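Local coordinates for protein 2',5'-phosphodiesterase 12 (Homo sapiens, PDB 4Z2B) that belongs to the endonuclease/exonuclease/phosphatase family and has a DNase I-like domain with a pocket that holds a small-molecule ligand, at residues A[420-425]-A[447-452]; A[133-138]-A[189-194]; A[342-347]-A[404-409]. All coordinates share one frame; numbering follows the deposited sequence.

Contact 1 (A[420-425]-A[447-452])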
loop_
_atom_site.group_PDB
_atom_site.type_symbol
_atom_site.label_atom_id
_atom_site.label_comp_id
_atom_site.label_asym_id
_atom_site.label_seq_id
_atom_site.Cartn_x
_atom_site.Cartn_y
_atom_site.Cartn_z
ATOM N N GLN A 420 -14.457 -6.469 12.312
ATOM C CA GLN A 420 -15.009 -6.619 10.967
ATOM C C GLN A 420 -13.912 -7.031 9.990
ATOM O O GLN A 420 -12.790 -6.548 10.096
ATOM C CB GLN A 420 -15.636 -5.265 10.520
ATOM C CG GLN A 420 -16.304 -5.266 9.150
ATOM C CD GLN A 420 -17.098 -4.020 8.850
ATOM O OE1 GLN A 420 -18.237 -4.100 8.399
ATOM N NE2 GLN A 420 -16.511 -2.844 9.025
ATOM N N VAL A 421 -14.249 -7.911 9.059
ATOM C CA VAL A 421 -13.413 -8.314 7.909
ATOM C C VAL A 421 -14.152 -7.773 6.672
ATOM O O VAL A 421 -15.318 -8.116 6.488
ATOM C CB VAL A 421 -13.134 -9.841 7.802
ATOM C CG1 VAL A 421 -12.278 -10.154 6.568
ATOM C CG2 VAL A 421 -12.468 -10.390 9.069
ATOM N N ILE A 422 -13.505 -6.932 5.840
ATOM C CA ILE A 422 -14.179 -6.402 4.639
ATOM C C ILE A 422 -14.163 -7.534 3.604
ATOM O O ILE A 422 -13.081 -8.022 3.262
ATOM C CB ILE A 422 -13.538 -5.070 4.131
ATOM C CG1 ILE A 422 -13.425 -4.013 5.252
ATOM C CG2 ILE A 422 -14.270 -4.533 2.893
ATOM C CD1 ILE A 422 -14.701 -3.639 6.077
ATOM N N PRO A 423 -15.340 -8.054 3.176
ATOM C CA PRO A 423 -15.330 -9.257 2.343
ATOM C C PRO A 423 -14.534 -9.119 1.053
ATOM O O PRO A 423 -14.582 -8.083 0.380
ATOM C CB PRO A 423 -16.822 -9.509 2.033
ATOM C CG PRO A 423 -17.518 -8.248 2.379
ATOM C CD PRO A 423 -16.724 -7.658 3.513
ATOM N N LEU A 424 -13.802 -10.176 0.719
ATOM C CA LEU A 424 -13.090 -10.210 -0.552
ATOM C C LEU A 424 -14.095 -10.411 -1.670
ATOM O O LEU A 424 -15.178 -10.961 -1.417
ATOM C CB LEU A 424 -12.027 -11.330 -0.574
ATOM C CG LEU A 424 -10.710 -11.072 0.207
ATOM C CD1 LEU A 424 -10.913 -11.209 1.725
ATOM C CD2 LEU A 424 -9.630 -12.066 -0.246
ATOM N N PRO A 425 -13.771 -9.982 -2.915
ATOM C CA PRO A 425 -14.675 -10.254 -4.039
ATOM C C PRO A 425 -14.920 -11.752 -4.224
ATOM O O PRO A 425 -14.044 -12.577 -3.962
ATOM C CB PRO A 425 -13.926 -9.688 -5.260
ATOM C CG PRO A 425 -12.839 -8.860 -4.717
ATOM C CD PRO A 425 -12.515 -9.354 -3.366
ATOM N N ALA A 447 -6.515 -6.935 -1.810
ATOM C CA ALA A 447 -6.293 -6.216 -0.571
ATOM C C ALA A 447 -7.054 -6.852 0.572
ATOM O O ALA A 447 -8.212 -7.229 0.384
ATOM C CB ALA A 447 -6.732 -4.760 -0.713
ATOM N N LEU A 448 -6.364 -7.042 1.715
ATOM C CA LEU A 448 -6.967 -7.472 2.973
ATOM C C LEU A 448 -7.328 -6.222 3.750
ATOM O O LEU A 448 -6.508 -5.312 3.869
ATOM C CB LEU A 448 -6.005 -8.350 3.800
ATOM C CG LEU A 448 -5.629 -9.690 3.213
ATOM C CD1 LEU A 448 -4.639 -10.376 4.138
ATOM C CD2 LEU A 448 -6.894 -10.592 2.999
ATOM N N VAL A 449 -8.565 -6.150 4.263
ATOM C CA VAL A 449 -8.991 -4.990 5.043
ATOM C C VAL A 449 -9.770 -5.476 6.240
ATOM O O VAL A 449 -10.684 -6.297 6.082
ATOM C CB VAL A 449 -9.828 -3.975 4.208
ATOM C CG1 VAL A 449 -10.096 -2.699 5.015
ATOM C CG2 VAL A 449 -9.136 -3.630 2.879
ATOM N N CYS A 450 -9.427 -4.979 7.431
ATOM C CA CYS A 450 -10.179 -5.364 8.617
ATOM C C CYS A 450 -10.197 -4.231 9.637
ATOM O O CYS A 450 -9.335 -3.340 9.603
ATOM C CB CYS A 450 -9.635 -6.669 9.205
ATOM S SG CYS A 450 -7.947 -6.548 9.832
ATOM N N ASP A 451 -11.184 -4.267 10.550
ATOM C CA ASP A 451 -11.321 -3.310 11.646
ATOM C C ASP A 451 -10.987 -4.030 12.925
ATOM O O ASP A 451 -11.621 -5.038 13.254
ATOM C CB ASP A 451 -12.738 -2.735 11.680
ATOM C CG ASP A 451 -13.088 -1.941 10.429
ATOM O OD1 ASP A 451 -12.179 -1.718 9.584
ATOM O OD2 ASP A 451 -14.283 -1.668 10.223
ATOM N N LEU A 452 -9.918 -3.570 13.570
ATOM C CA LEU A 452 -9.413 -4.133 14.803
ATOM C C LEU A 452 -9.760 -3.279 15.991
ATOM O O LEU A 452 -9.846 -2.063 15.877
ATOM C CB LEU A 452 -7.892 -4.275 14.727
ATOM C CG LEU A 452 -7.328 -5.086 13.565
ATOM C CD1 LEU A 452 -5.809 -4.975 13.533
ATOM C CD2 LEU A 452 -7.816 -6.528 13.594
HETATM O O HOH W 1 -10.402 -8.387 3.794
#
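Gln420 and Asp451 begin an antiparallel strand pairing at one edge of the six-stranded mixed sheet, where strand 416-421 lies against strand 448-454. They form a hydrogen-bonded pair. Asp451 N donates to Gln420 O at 2.8 Å, while the return bond from Gln420 N to Asp451 O is long and weak. The two side chains lie side by side on the same face of the sheet. CG of Gln420 is anti to its backbone N (chi1 -178°) and the chain stays extended beyond it, which carries the amide level with the carboxylate. Gln420 NE2 then donates to Asp451 OD2 at 2.8 Å. Asp451 OD2 lies close to the amide plane of Gln420, though the two flat groups are turned 67° apart. The amide nitrogen meets OD2 from 42° above the carboxylate plane. Val421 and Cys450 form the next, non-hydrogen-bonded pair, with their side chains on the other face.

Ile422 N adds one more direct bond, 2.9 Å to Val449 O. A water also bridges the backbones, donating to Ile422 O and accepting from Val449 N at 2.9 Å. Ile422 CG1 packs across Val449 CG1 at 3.6 Å. Further on, Leu424 CD1 reaches Leu448 CD2 at 4.3 Å.

Arg142 of strand 140-147 forms a salt bridge with Asp451 OD1, so both carboxylate oxygens are engaged. Strand 140-147 flanks strand 448-454 on the side away from 416-421. Leu448 and Cys450 touch Ile409 of strand 403-412, in the other mixed sheet. Arg128 of helix 125-129 bonds the carbonyls of Ile422, Pro423 and Ala447.

Contact 2 (A[133-138]-A[189-194])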
loop_
_atom_site.group_PDB
_atom_site.type_symbol
_atom_site.label_atom_id
_atom_site.label_comp_id
_atom_site.label_asym_id
_atom_site.label_seq_id
_atom_site.Cartn_x
_atom_site.Cartn_y
_atom_site.Cartn_z
ATOM N N LYS A 133 -17.431 3.339 4.069
ATOM C CA LYS A 133 -17.782 4.711 3.689
ATOM C C LYS A 133 -17.288 5.771 4.690
ATOM O O LYS A 133 -17.162 6.948 4.332
ATOM C CB LYS A 133 -19.293 4.839 3.500
ATOM C CG LYS A 133 -19.772 4.259 2.173
ATOM C CD LYS A 133 -21.251 4.547 1.923
ATOM C CE LYS A 133 -21.476 5.831 1.152
ATOM N NZ LYS A 133 -22.879 5.956 0.667
ATOM N N LYS A 134 -16.966 5.359 5.916
ATOM C CA LYS A 134 -16.534 6.307 6.936
ATOM C C LYS A 134 -15.297 5.876 7.667
ATOM O O LYS A 134 -15.078 4.689 7.877
ATOM C CB LYS A 134 -17.651 6.511 7.976
ATOM C CG LYS A 134 -18.909 7.202 7.441
ATOM C CD LYS A 134 -18.964 8.678 7.823
ATOM C CE LYS A 134 -20.291 9.324 7.472
ATOM N NZ LYS A 134 -20.435 9.577 6.011
ATOM N N VAL A 135 -14.546 6.853 8.152
ATOM C CA VAL A 135 -13.389 6.617 9.030
ATOM C C VAL A 135 -13.939 5.965 10.321
ATOM O O VAL A 135 -15.013 6.364 10.775
ATOM C CB VAL A 135 -12.624 7.934 9.302
ATOM C CG1 VAL A 135 -11.570 7.761 10.406
ATOM C CG2 VAL A 135 -11.993 8.479 8.020
ATOM N N THR A 136 -13.274 4.917 10.850
ATOM C CA THR A 136 -13.775 4.226 12.054
ATOM C C THR A 136 -13.632 5.084 13.319
ATOM O O THR A 136 -12.787 5.990 13.388
ATOM C CB THR A 136 -13.060 2.869 12.278
ATOM O OG1 THR A 136 -11.657 3.084 12.403
ATOM C CG2 THR A 136 -13.375 1.836 11.210
ATOM N N GLU A 137 -14.431 4.750 14.339
ATOM C CA GLU A 137 -14.402 5.411 15.651
ATOM C C GLU A 137 -13.031 5.217 16.325
ATOM O O GLU A 137 -12.265 4.301 15.963
ATOM C CB GLU A 137 -15.533 4.863 16.546
ATOM N N ASP A 138 -12.714 6.105 17.292
ATOM C CA ASP A 138 -11.438 6.138 18.017
ATOM C C ASP A 138 -11.025 4.785 18.608
ATOM O O ASP A 138 -9.830 4.543 18.753
ATOM C CB ASP A 138 -11.476 7.199 19.130
ATOM C CG ASP A 138 -11.572 8.632 18.634
ATOM O OD1 ASP A 138 -11.456 8.848 17.400
ATOM O OD2 ASP A 138 -11.756 9.539 19.475
ATOM N N ASN A 189 -10.962 4.325 3.584
ATOM C CA ASN A 189 -10.978 5.229 4.769
ATOM C C ASN A 189 -10.293 4.548 5.973
ATOM O O ASN A 189 -10.869 4.439 7.065
ATOM C CB ASN A 189 -12.424 5.631 5.106
ATOM C CG ASN A 189 -12.947 6.582 4.081
ATOM O OD1 ASN A 189 -12.370 7.641 3.867
ATOM N ND2 ASN A 189 -13.938 6.165 3.325
ATOM N N ALA A 190 -9.049 4.092 5.748
ATOM C CA ALA A 190 -8.274 3.267 6.693
ATOM C C ALA A 190 -7.403 4.086 7.646
ATOM O O ALA A 190 -7.228 5.282 7.457
ATOM C CB ALA A 190 -7.395 2.295 5.913
ATOM N N ASP A 191 -6.828 3.412 8.652
ATOM C CA ASP A 191 -5.963 4.047 9.653
ATOM C C ASP A 191 -4.515 3.593 9.551
ATOM O O ASP A 191 -3.617 4.377 9.882
ATOM C CB ASP A 191 -6.487 3.752 11.071
ATOM C CG ASP A 191 -7.949 4.100 11.244
ATOM O OD1 ASP A 191 -8.391 5.125 10.665
ATOM O OD2 ASP A 191 -8.660 3.335 11.923
ATOM N N VAL A 192 -4.296 2.307 9.204
ATOM C CA VAL A 192 -2.971 1.710 9.058
ATOM C C VAL A 192 -2.959 0.948 7.712
ATOM O O VAL A 192 -3.763 0.041 7.505
ATOM C CB VAL A 192 -2.586 0.808 10.257
ATOM C CG1 VAL A 192 -1.294 0.051 9.975
ATOM C CG2 VAL A 192 -2.466 1.626 11.547
ATOM N N ILE A 193 -2.113 1.375 6.781
ATOM C CA ILE A 193 -2.081 0.758 5.433
ATOM C C ILE A 193 -0.671 0.250 5.173
ATOM O O ILE A 193 0.250 1.057 5.087
ATOM C CB ILE A 193 -2.552 1.728 4.294
ATOM C CG1 ILE A 193 -3.981 2.288 4.548
ATOM C CG2 ILE A 193 -2.490 1.028 2.946
ATOM C CD1 ILE A 193 -4.432 3.336 3.487
ATOM N N CYS A 194 -0.512 -1.093 5.048
ATOM C CA CYS A 194 0.782 -1.717 4.787
ATOM C C CYS A 194 0.811 -2.239 3.367
ATOM O O CYS A 194 -0.019 -3.075 3.004
ATOM C CB CYS A 194 1.064 -2.819 5.797
ATOM S SG CYS A 194 1.345 -2.201 7.472
HETATM O O HOH W 2 -10.800 4.271 9.765
#
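Asn189 meets the loop 133-138 just after helix 174-187, where its backbone has turned to positive phi. Its CB packs beside the Lys134-Val135 peptide, 3.9 Å from Lys134 C. The side chains of Val135 and Asn189 cross at about a right angle, with Val135 CG2 4.1 Å from Asn189 CB. The amide ND2 passes near Lys133 O without bonding to it and donates instead to Thr132 O. Asn189 O accepts from a water at 2.7 Å.

Ala190 points away from the loop and touches Arg142 and Val144. Asp191 has CG anti to its own carbonyl carbon (chi1 -53°), which brings the carboxylate to the loop. Its OD1 accepts from the same water at 2.7 Å, and that water accepts from Thr136 N at 2.8 Å. Thr136 OG1 lies 3.0 Å from Asp191 OD2, but the angle is too poor for a hydrogen bond. Val192 enters strand 192-198, parallel to strand 140-147 in the same sheet. The contact thus ties the loop leading into 140-147 to the turn before 192-198.

No direct hydrogen bond links the segments, so a shared water carries the polar link. Salt bridges from Arg233 and Lys236 would be expected to keep Asp191 ionised.

Contact 3 (A[342-347]-A[404-409]). With 4LC (3-(6-{[(2S,3S)-3-(hydroxymethyl)-2-phenylmorpholin-4-yl]carbonyl}-1-methyl-1H-benzimidazol-2-yl)-1H-indole-6-carbonitrile), chain F.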
loop_
_atom_site.group_PDB
_atom_site.type_symbol
_atom_site.label_atom_id
_atom_site.label_comp_id
_atom_site.label_asym_id
_atom_site.label_seq_id
_atom_site.Cartn_x
_atom_site.Cartn_y
_atom_site.Cartn_z
ATOM N N ASP A 342 2.847 -9.762 2.395
ATOM C CA ASP A 342 2.744 -10.788 1.391
ATOM C C ASP A 342 3.762 -11.816 1.862
ATOM O O ASP A 342 4.969 -11.588 1.730
ATOM C CB ASP A 342 3.033 -10.241 -0.009
ATOM C CG ASP A 342 3.077 -11.323 -1.065
ATOM O OD1 ASP A 342 2.959 -12.530 -0.700
ATOM O OD2 ASP A 342 3.232 -10.980 -2.235
ATOM N N PHE A 343 3.284 -12.884 2.525
ATOM C CA PHE A 343 4.197 -13.867 3.100
ATOM C C PHE A 343 4.568 -14.959 2.105
ATOM O O PHE A 343 5.408 -15.820 2.432
ATOM C CB PHE A 343 3.587 -14.479 4.371
ATOM C CG PHE A 343 3.482 -13.437 5.460
ATOM C CD1 PHE A 343 2.359 -12.615 5.553
ATOM C CD2 PHE A 343 4.565 -13.176 6.299
ATOM C CE1 PHE A 343 2.283 -11.614 6.530
ATOM C CE2 PHE A 343 4.493 -12.169 7.275
ATOM C CZ PHE A 343 3.356 -11.396 7.383
ATOM N N ASN A 344 3.896 -14.994 0.928
ATOM C CA ASN A 344 4.152 -16.021 -0.100
ATOM C C ASN A 344 4.071 -17.437 0.536
ATOM O O ASN A 344 4.864 -18.321 0.203
ATOM C CB ASN A 344 5.527 -15.758 -0.765
ATOM C CG ASN A 344 5.395 -14.823 -1.926
ATOM O OD1 ASN A 344 4.471 -14.981 -2.726
ATOM N ND2 ASN A 344 6.275 -13.811 -2.030
ATOM N N SER A 345 3.120 -17.615 1.481
ATOM C CA SER A 345 2.933 -18.863 2.212
ATOM C C SER A 345 1.465 -19.167 2.394
ATOM O O SER A 345 0.739 -18.354 2.964
ATOM C CB SER A 345 3.592 -18.782 3.588
ATOM O OG SER A 345 4.944 -18.363 3.537
ATOM N N THR A 346 1.030 -20.342 1.943
ATOM C CA THR A 346 -0.370 -20.756 2.111
ATOM C C THR A 346 -0.589 -21.322 3.524
ATOM O O THR A 346 0.380 -21.742 4.183
ATOM C CB THR A 346 -0.807 -21.754 1.011
ATOM O OG1 THR A 346 -0.107 -22.975 1.202
ATOM C CG2 THR A 346 -0.597 -21.229 -0.408
ATOM N N PRO A 347 -1.858 -21.429 3.982
ATOM C CA PRO A 347 -2.105 -21.919 5.356
ATOM C C PRO A 347 -1.652 -23.353 5.656
ATOM O O PRO A 347 -1.534 -23.707 6.834
ATOM C CB PRO A 347 -3.622 -21.797 5.499
ATOM C CG PRO A 347 -3.991 -20.666 4.538
ATOM C CD PRO A 347 -3.114 -20.943 3.359
ATOM N N GLY A 404 -3.636 -18.749 -4.527
ATOM C CA GLY A 404 -3.483 -19.196 -3.141
ATOM C C GLY A 404 -3.611 -18.068 -2.149
ATOM O O GLY A 404 -3.605 -16.888 -2.525
ATOM N N CYS A 405 -3.733 -18.430 -0.887
ATOM C CA CYS A 405 -3.797 -17.488 0.210
ATOM C C CYS A 405 -2.376 -17.204 0.647
ATOM O O CYS A 405 -1.760 -18.060 1.292
ATOM C CB CYS A 405 -4.639 -18.046 1.349
ATOM S SG CYS A 405 -4.685 -16.963 2.778
ATOM N N LEU A 406 -1.839 -16.019 0.281
ATOM C CA LEU A 406 -0.427 -15.697 0.551
ATOM C C LEU A 406 -0.209 -14.552 1.491
ATOM O O LEU A 406 0.912 -14.371 1.992
ATOM C CB LEU A 406 0.263 -15.327 -0.769
ATOM C CG LEU A 406 0.232 -16.370 -1.887
ATOM C CD1 LEU A 406 0.942 -15.843 -3.103
ATOM C CD2 LEU A 406 0.812 -17.703 -1.428
ATOM N N ASP A 407 -1.253 -13.729 1.650
ATOM C CA ASP A 407 -1.241 -12.487 2.416
ATOM C C ASP A 407 -1.995 -12.631 3.716
ATOM O O ASP A 407 -3.049 -13.297 3.755
ATOM C CB ASP A 407 -1.894 -11.367 1.589
ATOM C CG ASP A 407 -1.219 -11.158 0.258
ATOM O OD1 ASP A 407 -0.239 -10.373 0.203
ATOM O OD2 ASP A 407 -1.677 -11.755 -0.735
ATOM N N TYR A 408 -1.491 -11.965 4.758
ATOM C CA TYR A 408 -2.104 -11.978 6.098
ATOM C C TYR A 408 -1.930 -10.659 6.813
ATOM O O TYR A 408 -0.958 -9.946 6.587
ATOM C CB TYR A 408 -1.485 -13.104 6.985
ATOM C CG TYR A 408 -1.503 -14.469 6.333
ATOM C CD1 TYR A 408 -2.627 -15.284 6.407
ATOM C CD2 TYR A 408 -0.408 -14.929 5.606
ATOM C CE1 TYR A 408 -2.675 -16.509 5.745
ATOM C CE2 TYR A 408 -0.439 -16.149 4.951
ATOM C CZ TYR A 408 -1.571 -16.941 5.026
ATOM O OH TYR A 408 -1.568 -18.151 4.397
ATOM N N ILE A 409 -2.838 -10.394 7.757
ATOM C CA ILE A 409 -2.735 -9.355 8.762
ATOM C C ILE A 409 -2.659 -10.151 10.047
ATOM O O ILE A 409 -3.702 -10.615 10.517
ATOM C CB ILE A 409 -3.894 -8.330 8.733
ATOM C CG1 ILE A 409 -3.881 -7.574 7.370
ATOM C CG2 ILE A 409 -3.784 -7.343 9.967
ATOM C CD1 ILE A 409 -5.136 -6.786 7.090
HETATM C C13 4LC F . 5.950 -14.127 -9.167
HETATM C C17 4LC F . 6.171 -12.648 -9.275
HETATM C C20 4LC F . 8.424 -13.004 -8.332
HETATM C C01 4LC F . 3.998 -16.225 -5.650
HETATM N N05 4LC F . 4.560 -16.762 -6.897
HETATM C C06 4LC F . 4.705 -18.063 -7.302
HETATM N N07 4LC F . 5.162 -18.171 -8.537
HETATM C C08 4LC F . 5.467 -16.863 -8.915
HETATM C C09 4LC F . 6.062 -16.374 -10.079
HETATM C C11 4LC F . 6.266 -15.007 -10.208
HETATM C C14 4LC F . 5.361 -14.615 -7.998
HETATM C C16 4LC F . 5.122 -15.979 -7.900
HETATM O O18 4LC F . 5.279 -11.933 -9.691
HETATM N N19 4LC F . 7.370 -12.141 -8.885
HETATM C C23 4LC F . 9.737 -12.707 -9.017
HETATM O O26 4LC F . 10.081 -11.314 -8.872
HETATM C C27 4LC F . 9.089 -10.436 -9.423
HETATM C C29 4LC F . 7.699 -10.699 -8.828
HETATM C C31 4LC F . 7.563 -10.144 -7.409
HETATM O O34 4LC F . 6.358 -10.580 -6.790
HETATM C C36 4LC F . 9.185 -10.430 -10.945
HETATM C C37 4LC F . 10.400 -10.150 -11.560
HETATM C C39 4LC F . 10.501 -10.090 -12.944
HETATM C C41 4LC F . 9.392 -10.321 -13.734
HETATM C C43 4LC F . 8.170 -10.580 -13.140
HETATM C C45 4LC F . 8.067 -10.648 -11.753
HETATM C C47 4LC F . 4.118 -19.219 -6.615
HETATM C C48 4LC F . 3.382 -20.227 -7.190
HETATM N N50 4LC F . 3.014 -21.142 -6.240
HETATM C C52 4LC F . 3.394 -20.685 -5.000
HETATM C C53 4LC F . 3.185 -21.228 -3.735
HETATM C C55 4LC F . 3.745 -20.583 -2.633
HETATM C C56 4LC F . 4.503 -19.421 -2.796
HETATM C C58 4LC F . 4.718 -18.894 -4.070
HETATM C C60 4LC F . 4.162 -19.512 -5.192
HETATM C C61 4LC F . 3.476 -21.080 -1.311
HETATM N N62 4LC F . 3.259 -21.442 -0.258
#
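Leu406 O takes two successive backbone N-H groups from the chain after strand 337-342. Phe343 N donates to Leu406 O at 2.8 Å, and the bond from Asn344 N to Leu406 O is weak. Asn344 N also donates to Asp342 OD1 at 3.1 Å, nearly along the C-O axis, closing an Asx turn. Asp342 OD2 is held by Asn147.

Tyr408 OH donates to Ser345 O at 2.7 Å, with the carbonyl oxygen in the ring plane. Phe343 CD1 meets the ring edge at Tyr408 CD2, 3.6 Å away. Cys405 O lies 3.1 Å from Thr346 CA, a CA-H...O contact. Asp407 OD1 lies against Asp342 CA and CB, while Asp407 OD2 bonds to Thr396 and His445.

Leu406 CG, anti to its carbonyl carbon (chi1 -58°), places CD2 on Ser345 N and CD1 beside Asn344 OD1. CD1 also lies 4.0 Å from 4LC C01. Asn344 ND2 donates to Leu303 O. The 4LC nitrile N62 receives a weak 3.3 Å bond from Thr346 N. This turn, beside Leu406 and the strand residues Asp407 and Tyr408, forms part of the 4LC pocket. Its Gly-Asp-Phe-Asn sequence, from Gly341, is familiar in this DNase I-like family, and the Asp342 side chain is about 6 Å from a bound magnesium ion.

In the fold
Contacts 1 and 3 are buried, whereas contact 2 lies at the surface. Contacts 1 and 2 reach the same mixed sheet through different strands and touch where Asp451 OD2 packs on Thr136 CG2. Arg142 also joins them, as it bonds to both Asp451 and the loop 133-138. Contact 3 belongs to the other mixed sheet. It meets contact 1 through Leu448 and Cys450, which pack on strand 403-412, but does not touch contact 2. The chemistry follows location. Contact 1 joins backbone pairing and apolar packing to one side-chain hydrogen bond, Gln420 to Asp451. Contact 2 depends on water and on charges from outside its segments. Contact 3 combines a compact turn, aromatic packing and a ligand.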